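Long-range contact in NAD-dependent protein deacylase 2 (Archaeoglobus fulgidus, PDB 1S7G), which removes acetyl groups from lysines of proteins such as the chromatin protein Alba, consuming NAD and raising Alba's affinity for DNA: residues Lys182-Phe187 with Tyr204-Ala209. Residues are numbered along the deposited sequence; the frame is centred on the assembly and turned at random.
Sequences KHCDAF and YIAKKA. With ZN (zinc ion), chain G.
Lys182 meets helix 202-209 with its aliphatic stem: CG lies against CG2 of Ile205 at 3.6 Å, the two side chains slanting across one another. With CG anti to its own carbonyl carbon (chi1 -76°) and the rest of the chain extended, the stem runs past the helix and delivers NZ to Glu48 and Asp46 of a second subunit, with which it forms salt bridges. The backbone takes part as well: Lys182 O lies 3.3 Å from Ala209 CB, and the small Ala209 side chain is consistent with so close an approach. The CA atoms of Lys182 and Ala206 are 5.3 Å apart. The CB of His183 points away from helix 202-209, and the ring binds a zinc ion through His183 NE2 at 2.2 Å, together with His17 and Glu180 of the same chain and His130 of a third subunit. His183 ND1 is hydrogen-bonded to OE1 of Glu179, which helps fix the turn of the ring. This site is distinct from the zinc site of Cys126, Cys129, Cys150 and Cys153. Cys184 comes back to helix 202-209, SG resting 4.2 Å from CB of Ala206 in looser apolar contact. At Phe187, in strand 186-190 of the parallel sheet, CG anti to the backbone N (chi1 -172°) carries the ring toward the helix, where the Ala206 methyl approaches obliquely, its CB 3.7 Å from each of CB, CG and CD1 of Phe187. Met213 of the neighbouring strand 212-217 touches both residues, as expected where a beta-alpha-beta crossover of a Rossmann-like domain lays its helix on the sheet. The example illustrates apolar seating of a helix: two alanine methyls and Ile205 CG2 make the contact, the small alanines probably permit the close backbone approach, and the charged lysine end is spent on contacts between subunits.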
loop_
_atom_site.group_PDB
_atom_site.type_symbol
_atom_site.label_atom_id
_atom_site.label_comp_id
_atom_site.label_asym_id
_atom_site.label_seq_id
_atom_site.Cartn_x
_atom_site.Cartn_y
_atom_site.Cartn_z
ATOM N N LYS A 182 -3.907 -5.903 -5.719
ATOM C CA LYS A 182 -3.481 -6.487 -6.989
ATOM C C LYS A 182 -2.168 -7.256 -6.976
ATOM O O LYS A 182 -1.934 -8.088 -7.854
ATOM C CB LYS A 182 -3.403 -5.407 -8.078
ATOM C CG LYS A 182 -4.753 -4.973 -8.617
ATOM C CD LYS A 182 -4.588 -4.068 -9.834
ATOM C CE LYS A 182 -5.935 -3.655 -10.418
ATOM N NZ LYS A 182 -5.773 -2.705 -11.553
ATOM N N HIS A 183 -1.303 -6.992 -6.004
ATOM C CA HIS A 183 -0.037 -7.707 -5.982
ATOM C C HIS A 183 0.217 -8.525 -4.720
ATOM O O HIS A 183 1.298 -9.068 -4.549
ATOM C CB HIS A 183 1.128 -6.734 -6.241
ATOM C CG HIS A 183 1.437 -5.824 -5.093
ATOM N ND1 HIS A 183 1.622 -4.468 -5.252
ATOM C CD2 HIS A 183 1.646 -6.080 -3.779
ATOM C CE1 HIS A 183 1.934 -3.929 -4.088
ATOM N NE2 HIS A 183 1.957 -4.886 -3.178
ATOM N N CYS A 184 -0.772 -8.622 -3.836
ATOM C CA CYS A 184 -0.589 -9.418 -2.627
ATOM C C CYS A 184 -0.724 -10.899 -3.002
ATOM O O CYS A 184 -1.285 -11.227 -4.050
ATOM C CB CYS A 184 -1.640 -9.056 -1.568
ATOM S SG CYS A 184 -3.368 -9.500 -1.971
ATOM N N ASP A 185 -0.204 -11.793 -2.163
ATOM C CA ASP A 185 -0.319 -13.216 -2.451
ATOM C C ASP A 185 -1.353 -13.844 -1.522
ATOM O O ASP A 185 -1.787 -14.974 -1.726
ATOM C CB ASP A 185 1.052 -13.911 -2.355
ATOM C CG ASP A 185 1.690 -13.796 -0.984
ATOM O OD1 ASP A 185 1.470 -12.784 -0.295
ATOM O OD2 ASP A 185 2.440 -14.720 -0.605
ATOM N N ALA A 186 -1.770 -13.073 -0.523
ATOM C CA ALA A 186 -2.782 -13.502 0.435
ATOM C C ALA A 186 -3.582 -12.264 0.852
ATOM O O ALA A 186 -3.007 -11.227 1.192
ATOM C CB ALA A 186 -2.126 -14.134 1.646
ATOM N N PHE A 187 -4.906 -12.372 0.826
ATOM C CA PHE A 187 -5.771 -11.253 1.193
ATOM C C PHE A 187 -6.763 -11.728 2.257
ATOM O O PHE A 187 -7.613 -12.572 1.983
ATOM C CB PHE A 187 -6.525 -10.750 -0.051
ATOM C CG PHE A 187 -7.312 -9.477 0.173
ATOM C CD1 PHE A 187 -6.722 -8.232 -0.023
ATOM C CD2 PHE A 187 -8.647 -9.527 0.574
ATOM C CE1 PHE A 187 -7.445 -7.052 0.175
ATOM C CE2 PHE A 187 -9.389 -8.350 0.777
ATOM C CZ PHE A 187 -8.786 -7.111 0.577
ATOM N N TYR A 204 -12.668 -8.756 -4.472
ATOM C CA TYR A 204 -12.816 -9.215 -5.859
ATOM C C TYR A 204 -11.602 -8.841 -6.687
ATOM O O TYR A 204 -11.243 -9.552 -7.627
ATOM C CB TYR A 204 -14.080 -8.621 -6.492
ATOM C CG TYR A 204 -15.351 -9.299 -6.013
ATOM C CD1 TYR A 204 -15.751 -10.524 -6.551
ATOM C CD2 TYR A 204 -16.117 -8.750 -4.986
ATOM C CE1 TYR A 204 -16.881 -11.193 -6.077
ATOM C CE2 TYR A 204 -17.254 -9.414 -4.500
ATOM C CZ TYR A 204 -17.625 -10.638 -5.054
ATOM O OH TYR A 204 -18.720 -11.320 -4.581
ATOM N N ILE A 205 -10.977 -7.718 -6.345
ATOM C CA ILE A 205 -9.788 -7.282 -7.053
ATOM C C ILE A 205 -8.647 -8.241 -6.713
ATOM O O ILE A 205 -7.949 -8.714 -7.611
ATOM C CB ILE A 205 -9.405 -5.838 -6.667
ATOM C CG1 ILE A 205 -10.368 -4.860 -7.350
ATOM C CG2 ILE A 205 -7.960 -5.544 -7.074
ATOM C CD1 ILE A 205 -10.207 -3.413 -6.898
ATOM N N ALA A 206 -8.473 -8.547 -5.426
ATOM C CA ALA A 206 -7.411 -9.475 -5.021
ATOM C C ALA A 206 -7.688 -10.868 -5.594
ATOM O O ALA A 206 -6.773 -11.552 -6.042
ATOM C CB ALA A 206 -7.294 -9.538 -3.489
ATOM N N LYS A 207 -8.955 -11.276 -5.588
ATOM C CA LYS A 207 -9.334 -12.581 -6.120
ATOM C C LYS A 207 -8.928 -12.694 -7.596
ATOM O O LYS A 207 -8.307 -13.670 -7.994
ATOM C CB LYS A 207 -10.847 -12.790 -5.979
ATOM C CG LYS A 207 -11.359 -14.123 -6.516
ATOM C CD LYS A 207 -10.930 -15.269 -5.620
ATOM C CE LYS A 207 -11.506 -16.599 -6.087
ATOM N NZ LYS A 207 -11.165 -17.693 -5.131
ATOM N N LYS A 208 -9.269 -11.696 -8.407
ATOM C CA LYS A 208 -8.904 -11.734 -9.828
ATOM C C LYS A 208 -7.382 -11.762 -10.028
ATOM O O LYS A 208 -6.881 -12.383 -10.968
ATOM C CB LYS A 208 -9.485 -10.529 -10.590
ATOM C CG LYS A 208 -9.119 -10.525 -12.081
ATOM C CD LYS A 208 -9.435 -9.198 -12.766
ATOM C CE LYS A 208 -10.843 -9.164 -13.352
ATOM N NZ LYS A 208 -10.953 -10.006 -14.579
ATOM N N ALA A 209 -6.655 -11.082 -9.147
ATOM C CA ALA A 209 -5.199 -11.031 -9.231
ATOM C C ALA A 209 -4.542 -12.347 -8.821
ATOM O O ALA A 209 -3.340 -12.517 -8.993
ATOM C CB ALA A 209 -4.663 -9.892 -8.369
HETATM ZN ZN ZN G . 2.299 -4.489 -1.023
#